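Local coordinates for protein NADH:ubiquinone oxidoreductase, Na translocating, F subunit (Porphyromonas gingivalis, PDB 2R6H) that binds flavin-adenine dinucleotide and is the flavin- and nucleotide-binding part of an oxidoreductase subunit built like the ferredoxin reductases, at residues I24-V29 with T102-I107; I47-Y52 with S129-S134; W75-K80 with I123-S128. All coordinates share one frame; numbering follows the deposited sequence.

Interaction 1 of 3, residues I24-V29 with T102-I107. With FAD (flavin-adenine dinucleotide), chain H.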
# COMPACT_ATOMS: atom_id res chain seq x y z
N ILE A 24 -3.29 -7.11 4.59
CA ILE A 24 -3.53 -6.52 3.28
C ILE A 24 -3.95 -7.57 2.25
O ILE A 24 -3.19 -8.48 1.92
CB ILE A 24 -2.32 -5.75 2.78
CG1 ILE A 24 -1.79 -4.89 3.93
CG2 ILE A 24 -2.72 -4.88 1.61
CD1 ILE A 24 -0.51 -4.20 3.63
N LYS A 25 -5.19 -7.45 1.79
CA LYS A 25 -5.67 -8.25 0.68
C LYS A 25 -5.33 -7.57 -0.64
O LYS A 25 -5.38 -6.33 -0.74
CB LYS A 25 -7.17 -8.49 0.77
CG LYS A 25 -7.51 -9.75 1.50
CD LYS A 25 -8.95 -9.77 1.95
CE LYS A 25 -9.27 -11.07 2.65
NZ LYS A 25 -8.88 -12.24 1.80
N GLU A 26 -4.97 -8.37 -1.63
CA GLU A 26 -4.81 -7.86 -2.97
C GLU A 26 -6.15 -8.00 -3.66
O GLU A 26 -6.55 -9.09 -4.05
CB GLU A 26 -3.73 -8.60 -3.72
CG GLU A 26 -3.36 -7.92 -5.00
CD GLU A 26 -2.60 -8.82 -5.93
OE1 GLU A 26 -2.73 -10.06 -5.79
OE2 GLU A 26 -1.88 -8.30 -6.80
N PHE A 27 -6.85 -6.88 -3.77
CA PHE A 27 -8.23 -6.85 -4.25
C PHE A 27 -8.26 -6.46 -5.73
O PHE A 27 -7.95 -5.34 -6.09
CB PHE A 27 -9.01 -5.85 -3.40
CG PHE A 27 -10.44 -5.72 -3.79
CD1 PHE A 27 -11.25 -6.84 -3.89
CD2 PHE A 27 -10.99 -4.47 -4.01
CE1 PHE A 27 -12.57 -6.73 -4.23
CE2 PHE A 27 -12.31 -4.35 -4.34
CZ PHE A 27 -13.11 -5.48 -4.46
N VAL A 28 -8.61 -7.42 -6.58
CA VAL A 28 -8.47 -7.27 -8.02
C VAL A 28 -9.83 -7.31 -8.74
O VAL A 28 -10.53 -8.33 -8.72
CB VAL A 28 -7.55 -8.38 -8.58
CG1 VAL A 28 -7.40 -8.25 -10.08
CG2 VAL A 28 -6.19 -8.35 -7.89
N VAL A 29 -10.19 -6.20 -9.37
CA VAL A 29 -11.50 -6.09 -10.02
C VAL A 29 -11.36 -5.86 -11.52
O VAL A 29 -10.36 -5.31 -11.98
CB VAL A 29 -12.35 -4.96 -9.38
CG1 VAL A 29 -12.67 -5.27 -7.91
CG2 VAL A 29 -11.64 -3.61 -9.52
N THR A 102 -6.01 -3.31 -9.91
CA THR A 102 -5.54 -3.97 -8.70
C THR A 102 -5.52 -3.00 -7.52
O THR A 102 -5.04 -1.89 -7.64
CB THR A 102 -4.14 -4.57 -8.92
OG1 THR A 102 -4.19 -5.53 -9.98
CG2 THR A 102 -3.69 -5.27 -7.68
N LEU A 103 -6.04 -3.42 -6.37
CA LEU A 103 -5.91 -2.60 -5.17
C LEU A 103 -5.22 -3.34 -3.99
O LEU A 103 -5.12 -4.57 -3.99
CB LEU A 103 -7.28 -2.04 -4.76
CG LEU A 103 -8.07 -1.31 -5.86
CD1 LEU A 103 -9.40 -0.81 -5.33
CD2 LEU A 103 -7.29 -0.15 -6.41
N ASN A 104 -4.72 -2.57 -3.03
CA ASN A 104 -4.18 -3.14 -1.80
C ASN A 104 -4.97 -2.61 -0.63
O ASN A 104 -4.89 -1.43 -0.33
CB ASN A 104 -2.73 -2.73 -1.60
CG ASN A 104 -1.82 -3.34 -2.60
OD1 ASN A 104 -2.24 -4.16 -3.43
ND2 ASN A 104 -0.56 -2.94 -2.56
N VAL A 105 -5.71 -3.47 0.06
CA VAL A 105 -6.56 -3.00 1.14
C VAL A 105 -6.13 -3.48 2.51
O VAL A 105 -6.11 -4.68 2.76
CB VAL A 105 -7.97 -3.45 0.91
CG1 VAL A 105 -8.87 -2.85 1.95
CG2 VAL A 105 -8.41 -3.01 -0.45
N ARG A 106 -5.79 -2.54 3.38
CA ARG A 106 -5.50 -2.82 4.79
C ARG A 106 -6.82 -2.89 5.56
O ARG A 106 -7.59 -1.93 5.58
CB ARG A 106 -4.62 -1.70 5.36
CG ARG A 106 -4.33 -1.75 6.87
CD ARG A 106 -3.27 -2.78 7.18
NE ARG A 106 -2.51 -2.54 8.41
CZ ARG A 106 -2.85 -3.02 9.61
NH1 ARG A 106 -3.96 -3.75 9.75
NH2 ARG A 106 -2.09 -2.75 10.67
N ILE A 107 -7.09 -4.03 6.18
CA ILE A 107 -8.28 -4.16 7.01
C ILE A 107 -8.16 -3.30 8.28
O ILE A 107 -7.25 -3.50 9.10
CB ILE A 107 -8.53 -5.62 7.41
CG1 ILE A 107 -9.81 -5.74 8.19
CG2 ILE A 107 -7.38 -6.14 8.23
CD1 ILE A 107 -11.03 -5.63 7.36
PA FAD H . -13.26 3.62 8.86
O1A FAD H . -13.05 4.91 8.07
O2A FAD H . -14.73 3.32 9.19
O5B FAD H . -12.38 3.63 10.22
C5B FAD H . -10.96 3.65 10.16
C4B FAD H . -10.37 3.20 11.49
O4B FAD H . -10.80 4.06 12.53
C3B FAD H . -10.82 1.79 11.87
O3B FAD H . -9.68 1.05 12.23
C2B FAD H . -11.72 1.95 13.07
O2B FAD H . -11.50 0.91 13.99
C1B FAD H . -11.27 3.30 13.63
N9A FAD H . -12.32 4.02 14.41
C8A FAD H . -13.63 4.28 14.04
N7A FAD H . -14.23 4.97 15.05
C5A FAD H . -13.33 5.16 16.05
C6A FAD H . -13.40 5.80 17.30
N6A FAD H . -14.55 6.29 17.74
N1A FAD H . -12.28 5.83 18.12
C2A FAD H . -11.09 5.24 17.71
N3A FAD H . -11.03 4.61 16.48
C4A FAD H . -12.12 4.57 15.66
N1 FAD H . -6.22 2.52 2.09
C2 FAD H . -5.76 1.33 1.61
O2 FAD H . -5.83 0.34 2.33
N3 FAD H . -5.23 1.25 0.33
C4 FAD H . -5.16 2.38 -0.49
O4 FAD H . -4.69 2.37 -1.64
C4X FAD H . -5.63 3.58 0.01
N5 FAD H . -5.57 4.70 -0.79
C5X FAD H . -6.03 5.90 -0.29
C6 FAD H . -5.95 7.02 -1.10
C7 FAD H . -6.41 8.25 -0.64
C7M FAD H . -6.31 9.45 -1.55
C8 FAD H . -6.95 8.34 0.65
C8M FAD H . -7.44 9.65 1.17
C9 FAD H . -7.02 7.21 1.45
C9A FAD H . -6.57 5.98 1.00
N10 FAD H . -6.63 4.85 1.79
C10 FAD H . -6.16 3.65 1.30
C1' FAD H . -7.38 4.82 3.10
C2' FAD H . -8.79 4.32 2.83
O2' FAD H . -9.43 5.23 1.96
C3' FAD H . -9.61 4.19 4.10
O3' FAD H . -9.42 5.29 4.95
C4' FAD H . -9.26 2.88 4.80
O4' FAD H . -9.75 1.85 3.98
C5' FAD H . -9.94 2.78 6.15
O5' FAD H . -11.28 3.20 6.00
P FAD H . -12.48 2.26 6.51
O1P FAD H . -13.79 2.72 5.93
O2P FAD H . -12.17 0.82 6.17
O3P FAD H . -12.48 2.43 8.09
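Lys25 and Val105 pair through their backbones in both directions, as do Phe27 and Leu103, and this joins 24-29 to 102-106 as antiparallel strands at 155° between chain directions. Val105 N to Lys25 O is 3.0 Å and nearly straight, at 172°. Its partner, Lys25 N to Val105 O, measures 3.1 Å. In the next hydrogen-bonded pair Phe27 N donates to Leu103 O at 2.9 Å, while Leu103 N reaches Phe27 O at 2.7 Å.

Glu26 lies on the face shared with Thr102 and Asn104. Its CB carries the chain out with CG anti to the backbone N (chi1 -168°). CG then comes 3.8 Å from Thr102 CG2, CD follows past the same methyl, and the OE2 tip stands 3.6 Å from Thr102 CG2. The charged end goes on to Tyr202, whose hydroxyl hydrogen-bonds OE2. On the other face Leu103 CD1 sits at the edge of the Phe27 ring, and Val105 CG2 touches Phe27 CB.

The strand 102-106 also serves the cofactor: FAD N3 donates to Asn104 O at 2.8 Å, and Arg106 N donates to FAD O2 at 3.1 Å. With Val105 held from one side by Lys25, the flanking Asn104 carbonyl and Arg106 amide point to FAD, so the flavin is met by backbone groups, an arrangement consistent with strand pairing setting their position.

Interaction 2 of 3, residues I47-Y52 with S129-S134. With FAD (flavin-adenine dinucleotide), chain H.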
# COMPACT_ATOMS: atom_id res chain seq x y z
N ILE A 47 -14.64 3.18 -4.07
CA ILE A 47 -15.61 2.10 -3.99
C ILE A 47 -16.88 2.58 -3.32
O ILE A 47 -16.82 3.32 -2.34
CB ILE A 47 -15.09 0.91 -3.17
CG1 ILE A 47 -13.65 0.58 -3.55
CG2 ILE A 47 -15.98 -0.31 -3.38
CD1 ILE A 47 -13.47 0.24 -5.00
N LYS A 48 -18.02 2.15 -3.84
CA LYS A 48 -19.27 2.33 -3.13
C LYS A 48 -19.39 1.19 -2.14
O LYS A 48 -19.36 0.02 -2.51
CB LYS A 48 -20.48 2.37 -4.07
CG LYS A 48 -20.87 3.78 -4.52
CD LYS A 48 -22.29 3.87 -5.07
CE LYS A 48 -22.55 5.25 -5.70
NZ LYS A 48 -23.92 5.37 -6.28
N ILE A 49 -19.48 1.55 -0.87
CA ILE A 49 -19.76 0.60 0.18
C ILE A 49 -21.24 0.77 0.57
O ILE A 49 -21.66 1.86 0.98
CB ILE A 49 -18.89 0.86 1.40
CG1 ILE A 49 -17.51 0.23 1.22
CG2 ILE A 49 -19.51 0.25 2.61
CD1 ILE A 49 -16.59 1.05 0.40
N PRO A 50 -22.03 -0.31 0.46
CA PRO A 50 -23.48 -0.25 0.70
C PRO A 50 -23.81 -0.49 2.17
O PRO A 50 -22.90 -0.70 2.97
CB PRO A 50 -23.97 -1.44 -0.11
CG PRO A 50 -22.93 -2.48 0.23
CD PRO A 50 -21.60 -1.71 0.30
N LYS A 51 -25.10 -0.44 2.51
CA LYS A 51 -25.53 -0.87 3.83
C LYS A 51 -25.22 -2.36 3.92
O LYS A 51 -25.35 -3.08 2.93
CB LYS A 51 -27.02 -0.60 4.03
CG LYS A 51 -27.40 0.88 4.04
CD LYS A 51 -28.88 1.13 4.39
CE LYS A 51 -29.17 0.87 5.88
NZ LYS A 51 -30.49 1.39 6.35
N TYR A 52 -24.79 -2.82 5.08
CA TYR A 52 -24.40 -4.22 5.21
C TYR A 52 -24.06 -4.64 6.63
O TYR A 52 -23.99 -3.83 7.56
CB TYR A 52 -23.21 -4.50 4.31
CG TYR A 52 -21.91 -4.08 4.95
CD1 TYR A 52 -21.35 -2.84 4.67
CD2 TYR A 52 -21.26 -4.91 5.85
CE1 TYR A 52 -20.18 -2.45 5.27
CE2 TYR A 52 -20.08 -4.52 6.45
CZ TYR A 52 -19.54 -3.29 6.15
OH TYR A 52 -18.36 -2.89 6.75
N SER A 129 -13.06 -1.05 4.64
CA SER A 129 -12.13 -2.16 4.57
C SER A 129 -12.83 -3.48 4.96
O SER A 129 -12.60 -4.51 4.32
CB SER A 129 -10.91 -1.90 5.44
OG SER A 129 -11.28 -1.86 6.80
N SER A 130 -13.70 -3.44 5.97
CA SER A 130 -14.38 -4.64 6.44
C SER A 130 -15.28 -5.24 5.38
O SER A 130 -15.44 -6.46 5.34
CB SER A 130 -15.18 -4.39 7.72
OG SER A 130 -14.36 -3.98 8.79
N TYR A 131 -15.88 -4.40 4.54
CA TYR A 131 -16.78 -4.90 3.49
C TYR A 131 -15.94 -5.51 2.39
O TYR A 131 -16.21 -6.62 1.95
CB TYR A 131 -17.70 -3.81 2.93
CG TYR A 131 -18.54 -4.25 1.74
CD1 TYR A 131 -19.62 -5.12 1.90
CD2 TYR A 131 -18.26 -3.80 0.45
CE1 TYR A 131 -20.40 -5.52 0.81
CE2 TYR A 131 -19.04 -4.20 -0.64
CZ TYR A 131 -20.10 -5.05 -0.46
OH TYR A 131 -20.85 -5.44 -1.55
N ILE A 132 -14.92 -4.78 1.95
CA ILE A 132 -14.06 -5.29 0.90
C ILE A 132 -13.50 -6.66 1.27
O ILE A 132 -13.51 -7.59 0.47
CB ILE A 132 -12.91 -4.33 0.58
CG1 ILE A 132 -13.48 -3.08 -0.10
CG2 ILE A 132 -11.90 -5.01 -0.32
CD1 ILE A 132 -12.59 -1.86 -0.00
N PHE A 133 -13.03 -6.79 2.51
CA PHE A 133 -12.49 -8.05 2.96
C PHE A 133 -13.47 -9.21 2.89
O PHE A 133 -13.07 -10.37 2.89
CB PHE A 133 -11.94 -7.94 4.38
CG PHE A 133 -10.46 -7.78 4.43
CD1 PHE A 133 -9.85 -6.66 3.89
CD2 PHE A 133 -9.68 -8.76 5.00
CE1 PHE A 133 -8.49 -6.52 3.92
CE2 PHE A 133 -8.31 -8.62 5.03
CZ PHE A 133 -7.72 -7.50 4.49
N SER A 134 -14.76 -8.91 2.82
CA SER A 134 -15.73 -9.99 2.76
C SER A 134 -15.97 -10.41 1.32
O SER A 134 -16.64 -11.40 1.08
CB SER A 134 -17.03 -9.54 3.38
OG SER A 134 -17.65 -8.63 2.50
PA FAD H . -13.26 3.62 8.86
O1A FAD H . -13.05 4.91 8.07
O2A FAD H . -14.73 3.32 9.19
O5B FAD H . -12.38 3.63 10.22
C5B FAD H . -10.96 3.65 10.16
C4B FAD H . -10.37 3.20 11.49
O4B FAD H . -10.80 4.06 12.53
C3B FAD H . -10.82 1.79 11.87
O3B FAD H . -9.68 1.05 12.23
C2B FAD H . -11.72 1.95 13.07
O2B FAD H . -11.50 0.91 13.99
C1B FAD H . -11.27 3.30 13.63
N9A FAD H . -12.32 4.02 14.41
C8A FAD H . -13.63 4.28 14.04
N7A FAD H . -14.23 4.97 15.05
C5A FAD H . -13.33 5.16 16.05
C6A FAD H . -13.40 5.80 17.30
N6A FAD H . -14.55 6.29 17.74
N1A FAD H . -12.28 5.83 18.12
C2A FAD H . -11.09 5.24 17.71
N3A FAD H . -11.03 4.61 16.48
C4A FAD H . -12.12 4.57 15.66
N1 FAD H . -6.22 2.52 2.09
C2 FAD H . -5.76 1.33 1.61
O2 FAD H . -5.83 0.34 2.33
N3 FAD H . -5.23 1.25 0.33
C4 FAD H . -5.16 2.38 -0.49
O4 FAD H . -4.69 2.37 -1.64
C4X FAD H . -5.63 3.58 0.01
N5 FAD H . -5.57 4.70 -0.79
C5X FAD H . -6.03 5.90 -0.29
C6 FAD H . -5.95 7.02 -1.10
C7 FAD H . -6.41 8.25 -0.64
C7M FAD H . -6.31 9.45 -1.55
C8 FAD H . -6.95 8.34 0.65
C8M FAD H . -7.44 9.65 1.17
C9 FAD H . -7.02 7.21 1.45
C9A FAD H . -6.57 5.98 1.00
N10 FAD H . -6.63 4.85 1.79
C10 FAD H . -6.16 3.65 1.30
C1' FAD H . -7.38 4.82 3.10
C2' FAD H . -8.79 4.32 2.83
O2' FAD H . -9.43 5.23 1.96
C3' FAD H . -9.61 4.19 4.10
O3' FAD H . -9.42 5.29 4.95
C4' FAD H . -9.26 2.88 4.80
O4' FAD H . -9.75 1.85 3.98
C5' FAD H . -9.94 2.78 6.15
O5' FAD H . -11.28 3.20 6.00
P FAD H . -12.48 2.26 6.51
O1P FAD H . -13.79 2.72 5.93
O2P FAD H . -12.17 0.82 6.17
O3P FAD H . -12.48 2.43 8.09
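Tyr131 is met by both Pro50 and Tyr52, and no hydrogen bond crosses between 47-52 and 129-134. The CH-pi contacts are two. Pro50 CD stands 3.7 Å from the centroid of the Tyr131 ring, only 13° off the normal and over its centre. Tyr131 CB in turn lies over one face of the Tyr52 ring, 4.0 Å from its centroid and displaced toward the rim. CG of Tyr131 is anti to its backbone N (chi1 174°), which sends the ring from the helix toward Pro50. The two tyrosine rings themselves meet obliquely, their planes at 42°.

Apolar contacts continue along the strand: Ile49 CG1 approaches Tyr131 CD2 at 4.2 Å, and Ile47 CG1 approaches Ile132 CD1 at 4.4 Å.

Polar ends are satisfied elsewhere. Tyr52 OH passes 3.6 Å from Ser130 CB and hydrogen-bonds Ile127 O, while Ser130 OG bonds Gly126 O. Ser129 faces the cofactor, its N donating to FAD O2P at 2.6 Å and its OG to the same oxygen at 2.9 Å. A short helix packed on a barrel strand, with its first turn at the FAD pyrophosphate, is the arrangement of the FAD-binding domain of ferredoxin-reductase-like proteins.

Interaction 3 of 3, residues W75-K80 with I123-S128. With FAD (flavin-adenine dinucleotide), chain H.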
# COMPACT_ATOMS: atom_id res chain seq x y z
N TRP A 75 -11.15 -12.82 14.72
CA TRP A 75 -12.26 -13.57 14.17
C TRP A 75 -13.53 -13.27 14.93
O TRP A 75 -14.62 -13.65 14.49
CB TRP A 75 -12.02 -15.05 14.29
CG TRP A 75 -10.77 -15.49 13.68
CD1 TRP A 75 -9.66 -15.94 14.32
CD2 TRP A 75 -10.49 -15.57 12.28
NE1 TRP A 75 -8.70 -16.29 13.41
CE2 TRP A 75 -9.19 -16.07 12.14
CE3 TRP A 75 -11.21 -15.27 11.12
CZ2 TRP A 75 -8.59 -16.28 10.91
CZ3 TRP A 75 -10.62 -15.48 9.90
CH2 TRP A 75 -9.33 -15.97 9.80
N SER A 76 -13.40 -12.61 16.08
CA SER A 76 -14.55 -12.29 16.88
C SER A 76 -15.16 -10.95 16.54
O SER A 76 -16.27 -10.63 16.99
CB SER A 76 -14.21 -12.37 18.35
OG SER A 76 -14.48 -13.66 18.83
N LEU A 77 -14.46 -10.15 15.74
CA LEU A 77 -14.98 -8.85 15.31
C LEU A 77 -16.24 -8.99 14.43
O LEU A 77 -16.42 -9.99 13.74
CB LEU A 77 -13.90 -8.08 14.57
CG LEU A 77 -12.82 -7.56 15.52
CD1 LEU A 77 -11.57 -7.15 14.77
CD2 LEU A 77 -13.35 -6.40 16.37
N THR A 78 -17.12 -8.00 14.49
CA THR A 78 -18.22 -7.86 13.52
C THR A 78 -18.34 -6.39 13.12
O THR A 78 -17.85 -5.53 13.82
CB THR A 78 -19.57 -8.35 14.07
OG1 THR A 78 -19.86 -7.67 15.29
CG2 THR A 78 -19.57 -9.83 14.30
N CYS A 79 -18.98 -6.11 11.99
CA CYS A 79 -19.13 -4.73 11.52
C CYS A 79 -20.46 -4.46 10.81
O CYS A 79 -20.79 -5.11 9.82
CB CYS A 79 -17.96 -4.33 10.61
SG CYS A 79 -17.96 -2.58 10.12
N LYS A 80 -21.21 -3.48 11.32
CA LYS A 80 -22.48 -3.07 10.74
C LYS A 80 -22.37 -1.67 10.11
O LYS A 80 -21.98 -0.71 10.76
CB LYS A 80 -23.55 -3.06 11.84
CG LYS A 80 -24.97 -2.82 11.37
CD LYS A 80 -25.80 -4.09 11.44
CE LYS A 80 -27.17 -3.93 10.76
NZ LYS A 80 -28.11 -3.00 11.48
N ILE A 123 -15.94 -0.10 19.96
CA ILE A 123 -15.42 0.66 18.83
C ILE A 123 -15.50 -0.17 17.56
O ILE A 123 -14.99 -1.30 17.50
CB ILE A 123 -13.98 1.09 19.07
CG1 ILE A 123 -13.94 2.26 20.03
CG2 ILE A 123 -13.33 1.48 17.76
CD1 ILE A 123 -12.56 2.83 20.19
N LYS A 124 -16.15 0.40 16.55
CA LYS A 124 -16.37 -0.27 15.27
C LYS A 124 -15.10 -0.39 14.45
O LYS A 124 -14.27 0.52 14.46
CB LYS A 124 -17.41 0.48 14.44
CG LYS A 124 -18.85 -0.01 14.56
CD LYS A 124 -19.59 0.16 13.23
CE LYS A 124 -20.88 0.99 13.37
NZ LYS A 124 -21.94 0.38 14.23
N PRO A 125 -14.94 -1.51 13.75
CA PRO A 125 -13.88 -1.63 12.74
C PRO A 125 -14.23 -0.76 11.54
O PRO A 125 -15.31 -0.16 11.52
CB PRO A 125 -13.92 -3.11 12.35
CG PRO A 125 -14.65 -3.80 13.46
CD PRO A 125 -15.62 -2.79 13.99
N GLY A 126 -13.33 -0.70 10.57
CA GLY A 126 -13.51 0.13 9.39
C GLY A 126 -14.62 -0.34 8.48
O GLY A 126 -14.55 -1.44 7.93
N ILE A 127 -15.66 0.48 8.31
CA ILE A 127 -16.85 0.04 7.59
C ILE A 127 -16.54 -0.28 6.13
O ILE A 127 -17.24 -1.07 5.51
CB ILE A 127 -18.04 1.04 7.69
CG1 ILE A 127 -17.87 2.19 6.72
CG2 ILE A 127 -18.25 1.56 9.10
CD1 ILE A 127 -18.59 1.97 5.43
N SER A 128 -15.50 0.31 5.58
CA SER A 128 -15.17 0.05 4.19
C SER A 128 -14.24 -1.15 4.05
O SER A 128 -14.57 -2.14 3.40
CB SER A 128 -14.54 1.28 3.55
OG SER A 128 -14.01 0.96 2.28
PA FAD H . -13.26 3.62 8.86
O1A FAD H . -13.05 4.91 8.07
O2A FAD H . -14.73 3.32 9.19
O5B FAD H . -12.38 3.63 10.22
C5B FAD H . -10.96 3.65 10.16
C4B FAD H . -10.37 3.20 11.49
O4B FAD H . -10.80 4.06 12.53
C3B FAD H . -10.82 1.79 11.87
O3B FAD H . -9.68 1.05 12.23
C2B FAD H . -11.72 1.95 13.07
O2B FAD H . -11.50 0.91 13.99
C1B FAD H . -11.27 3.30 13.63
N9A FAD H . -12.32 4.02 14.41
C8A FAD H . -13.63 4.28 14.04
N7A FAD H . -14.23 4.97 15.05
C5A FAD H . -13.33 5.16 16.05
C6A FAD H . -13.40 5.80 17.30
N6A FAD H . -14.55 6.29 17.74
N1A FAD H . -12.28 5.83 18.12
C2A FAD H . -11.09 5.24 17.71
N3A FAD H . -11.03 4.61 16.48
C4A FAD H . -12.12 4.57 15.66
N1 FAD H . -6.22 2.52 2.09
C2 FAD H . -5.76 1.33 1.61
O2 FAD H . -5.83 0.34 2.33
N3 FAD H . -5.23 1.25 0.33
C4 FAD H . -5.16 2.38 -0.49
O4 FAD H . -4.69 2.37 -1.64
C4X FAD H . -5.63 3.58 0.01
N5 FAD H . -5.57 4.70 -0.79
C5X FAD H . -6.03 5.90 -0.29
C6 FAD H . -5.95 7.02 -1.10
C7 FAD H . -6.41 8.25 -0.64
C7M FAD H . -6.31 9.45 -1.55
C8 FAD H . -6.95 8.34 0.65
C8M FAD H . -7.44 9.65 1.17
C9 FAD H . -7.02 7.21 1.45
C9A FAD H . -6.57 5.98 1.00
N10 FAD H . -6.63 4.85 1.79
C10 FAD H . -6.16 3.65 1.30
C1' FAD H . -7.38 4.82 3.10
C2' FAD H . -8.79 4.32 2.83
O2' FAD H . -9.43 5.23 1.96
C3' FAD H . -9.61 4.19 4.10
O3' FAD H . -9.42 5.29 4.95
C4' FAD H . -9.26 2.88 4.80
O4' FAD H . -9.75 1.85 3.98
C5' FAD H . -9.94 2.78 6.15
O5' FAD H . -11.28 3.20 6.00
P FAD H . -12.48 2.26 6.51
O1P FAD H . -13.79 2.72 5.93
O2P FAD H . -12.17 0.82 6.17
O3P FAD H . -12.48 2.43 8.09
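Cys79 and Pro125 form the centre of a contact made by packing, without a hydrogen bond between 75-80 and 123-128. SG is anti to the backbone N of Cys79 (chi1 -174°), which extends the sulfur over the bend at 125-127. There it comes 3.8 Å from Ile127 CA and 3.9 Å from Pro125 O. Leu77 enters from further back on its segment, its CD2 lying 4.1 Å from Pro125 CG as the leucine and the proline ring run past one another in opposite senses. The proline ring also rests against the backbone of the strand, with its CD 3.5 Å from Thr78 O. The buried proline therefore meets side chain and main chain alike.

Little polar contact crosses between the segments. The bent chain of Lys124 folds back so that its last carbons and NZ lie beside Lys80 O, CE nearest at 3.3 Å. Both lysines are exposed to solvent and Lys80 is poorly ordered, so this approach carries little weight.

Bonds to the cofactor come from 123-128. FAD O2B donates to Lys124 O at 2.8 Å, holding the adenosine ribose, and Ile123 CD1 touches the adenine at N1A (3.7 Å). Ile127 N donates to FAD O2A at 3.1 Å with an angle of 157°. Ser128 N donates to FAD O1P, an oxygen whose position is less sure. Backbone amides at the start of helix 127-132 thus face the pyrophosphate, where the helix dipole would probably favour its negative charge. The run Gly126-Ile127-Ser128-Ser129 is consistent with the pyrophosphate-binding Gly-x-x-Ser element of the ferredoxin reductase family.

In the fold
The segments follow the chain as 24-29, 47-52, 75-80, 102-107, 123-128 and 129-134, so interaction 1 alternates with both others, while interaction 3 falls between the two halves of interaction 2. Strands 24-30, 44-49 and 100-106 belong to one six-stranded antiparallel sheet; 78-81 pairs with 52-55 in a separate small sheet. Helix 127-132 is shared by interactions 2 and 3, whose centres lie 11 Å apart. Interactions 1 and 2 are 12 Å apart and touch where Phe133 packs on Lys25 and Val105. Interactions 1 and 3, about 17 Å between centres, do not touch but meet opposite ends of FAD, flavin and adenosine, with interactions 2 and 3 both at the pyrophosphate.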